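Local atomic coordinates of methionine gamma-lyase (Trichomonas vaginalis, PDB entry 1E5E), a protein that belongs to the Cys/Met-metabolism family of pyridoxal-phosphate-dependent enzymes and carries the compound PPJ in its ligand pocket. Residues T186-P190 with M191-P195. Residues are numbered along the deposited sequence; the frame is centred on the assembly and turned at random.
Sequences TFCSP and MITNP. With PPJ (N-(hydroxy{3-hydroxy-2-methyl-5-[(phosphonooxy)methyl]pyridin-4-yl}methyl)norvaline), chain C.
Ser189 and Met191 to Thr193 close a tight turn in the continuous loop Thr186-Pro195, held chiefly by backbone N-H groups gathered on one serine. The carbonyl Ser189 O takes two of them: Ile192 N at 3.0 Å, from above the carbonyl plane rather than on a lone pair, and Thr193 N at 3.3 Å, nearly in line with the C=O bond. The N-H...O angle of the Thr193 bond is almost straight at 179°. The first spans three residues, as in a beta-turn, and the second four. The side chain of Ser189 adds a third link. With chi1 at 90°, OG sits between the backbone N and the carbonyl carbon, where Met191 N donates to it at 3.0 Å. The same hydroxyl donates to Cys188 O at 2.7 Å, in the carbonyl plane and on a lone pair; with one bond accepted and one given, its rotation is probably well restrained. At the far end, Asn194 ND2 makes only weak bonds to Pro190 O (3.2 Å) and Thr193 O; its stronger partner is Glu75 OE1. Apolar contact is modest: Ile192 CG2 meets Cys188 CB at 3.9 Å. The CG1 branch of Ile192 packs in van der Waals contact alongside Cys188 O, with CD1 3.4 Å from that oxygen. Cys188 SG packs against Thr193 CB and OG1, and that OG1 is hydrogen-bonded to Gln304 O. Toward the ligand, Thr186 OG1 lies 3.8 Å from N1 of the PPJ pyridine ring and is bonded to Asp184 OD1 and Ser206 N, placing this end of the loop in the ligand pocket. The buried segment lies in the connection between the adjacent parallel strands 180-184 and 202-206 of the seven-stranded sheet; Pro190 and Met191 pack on helix 62-75, and Ser189, Met191 and Ile192 on helix 260-279.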
loop_
_atom_site.group_PDB
_atom_site.type_symbol
_atom_site.label_atom_id
_atom_site.label_comp_id
_atom_site.label_asym_id
_atom_site.label_seq_id
_atom_site.Cartn_x
_atom_site.Cartn_y
_atom_site.Cartn_z
ATOM N N THR A 186 -9.730 -3.808 24.556
ATOM C CA THR A 186 -10.055 -3.087 23.340
ATOM C C THR A 186 -10.786 -1.772 23.578
ATOM O O THR A 186 -10.384 -0.769 23.034
ATOM C CB THR A 186 -10.996 -3.953 22.467
ATOM O OG1 THR A 186 -10.359 -5.183 22.115
ATOM C CG2 THR A 186 -11.382 -3.220 21.188
ATOM N N PHE A 187 -11.858 -1.792 24.354
ATOM C CA PHE A 187 -12.653 -0.587 24.629
ATOM C C PHE A 187 -11.841 0.459 25.334
ATOM O O PHE A 187 -12.092 1.633 25.054
ATOM C CB PHE A 187 -13.913 -0.884 25.448
ATOM C CG PHE A 187 -15.064 -1.366 24.611
ATOM C CD1 PHE A 187 -14.860 -1.956 23.369
ATOM C CD2 PHE A 187 -16.353 -1.300 25.107
ATOM C CE1 PHE A 187 -15.920 -2.393 22.599
ATOM C CE2 PHE A 187 -17.431 -1.721 24.342
ATOM C CZ PHE A 187 -17.220 -2.259 23.085
ATOM N N CYS A 188 -10.841 0.092 26.136
ATOM C CA CYS A 188 -10.067 1.153 26.772
ATOM C C CYS A 188 -8.868 1.648 25.982
ATOM O O CYS A 188 -8.590 2.871 25.947
ATOM C CB CYS A 188 -9.538 0.627 28.100
ATOM S SG CYS A 188 -10.733 0.382 29.426
ATOM N N SER A 189 -8.087 0.731 25.441
ATOM C CA SER A 189 -6.828 0.978 24.740
ATOM C C SER A 189 -5.800 1.123 25.861
ATOM O O SER A 189 -6.179 1.465 26.971
ATOM C CB SER A 189 -6.786 2.184 23.788
ATOM O OG SER A 189 -6.368 3.351 24.501
ATOM N N PRO A 190 -4.508 1.037 25.556
ATOM C CA PRO A 190 -3.444 1.168 26.511
ATOM C C PRO A 190 -3.356 2.590 27.041
ATOM O O PRO A 190 -2.678 2.812 28.055
ATOM C CB PRO A 190 -2.142 0.815 25.760
ATOM C CG PRO A 190 -2.577 0.097 24.524
ATOM C CD PRO A 190 -3.992 0.575 24.231
ATOM N N MET A 191 -4.075 3.548 26.443
ATOM C CA MET A 191 -4.008 4.902 26.946
ATOM C C MET A 191 -4.913 5.024 28.163
ATOM O O MET A 191 -4.716 5.985 28.882
ATOM C CB MET A 191 -4.537 5.931 25.962
ATOM C CG MET A 191 -3.698 6.299 24.779
ATOM S SD MET A 191 -2.000 6.754 25.230
ATOM C CE MET A 191 -1.260 5.189 24.811
ATOM N N ILE A 192 -5.887 4.143 28.320
ATOM C CA ILE A 192 -6.863 4.378 29.388
ATOM C C ILE A 192 -6.575 3.393 30.519
ATOM O O ILE A 192 -6.653 3.737 31.685
ATOM C CB ILE A 192 -8.297 4.264 28.838
ATOM C CG1 ILE A 192 -8.645 5.543 28.033
ATOM C CG2 ILE A 192 -9.308 4.018 29.948
ATOM C CD1 ILE A 192 -10.025 5.571 27.421
ATOM N N THR A 193 -6.279 2.167 30.143
ATOM C CA THR A 193 -6.008 1.132 31.126
ATOM C C THR A 193 -4.847 0.231 30.770
ATOM O O THR A 193 -4.715 -0.197 29.627
ATOM C CB THR A 193 -7.260 0.217 31.266
ATOM O OG1 THR A 193 -8.367 0.985 31.802
ATOM C CG2 THR A 193 -7.000 -0.873 32.299
ATOM N N ASN A 194 -4.075 -0.152 31.754
ATOM C CA ASN A 194 -3.043 -1.190 31.623
ATOM C C ASN A 194 -3.479 -2.290 32.588
ATOM O O ASN A 194 -3.144 -2.308 33.784
ATOM C CB ASN A 194 -1.660 -0.669 32.017
ATOM C CG ASN A 194 -1.114 0.337 31.022
ATOM O OD1 ASN A 194 -0.258 1.174 31.350
ATOM N ND2 ASN A 194 -1.567 0.337 29.765
ATOM N N PRO A 195 -4.268 -3.261 32.143
ATOM C CA PRO A 195 -4.810 -4.276 33.016
ATOM C C PRO A 195 -3.782 -5.046 33.819
ATOM O O PRO A 195 -4.151 -5.427 34.957
ATOM C CB PRO A 195 -5.665 -5.170 32.128
ATOM C CG PRO A 195 -5.937 -4.307 30.906
ATOM C CD PRO A 195 -4.781 -3.380 30.748
HETATM N N1 PPJ C . -12.802 -7.914 21.087
HETATM C C2 PPJ C . -13.671 -6.888 21.197
HETATM C C6 PPJ C . -12.712 -8.634 19.933
HETATM C C2A PPJ C . -14.162 -6.365 22.405
HETATM C C3 PPJ C . -14.323 -6.504 20.007
HETATM O O3 PPJ C . -15.258 -5.606 20.164
HETATM C C4 PPJ C . -14.076 -7.106 18.770
HETATM C C4A PPJ C . -14.802 -6.640 17.633
HETATM C C5 PPJ C . -13.292 -8.258 18.711
HETATM N N PPJ C . -16.003 -6.037 17.710
HETATM C C5A PPJ C . -12.828 -8.861 17.497
HETATM O OP4 PPJ C . -11.913 -8.114 16.974
HETATM P P PPJ C . -11.835 -8.247 15.389
HETATM O OP1 PPJ C . -10.594 -7.340 14.970
HETATM O OP2 PPJ C . -13.172 -7.738 14.769
HETATM O OP3 PPJ C . -11.580 -9.751 14.934
HETATM C CA PPJ C . -16.674 -5.502 16.651
HETATM C CB PPJ C . -16.805 -6.215 15.371
HETATM C C PPJ C . -17.898 -4.866 17.019
HETATM C CG PPJ C . -17.612 -7.454 15.228
HETATM C CD PPJ C . -18.884 -7.112 14.609
HETATM O O PPJ C . -18.256 -4.932 18.251
HETATM O OXT PPJ C . -18.388 -3.877 16.319
#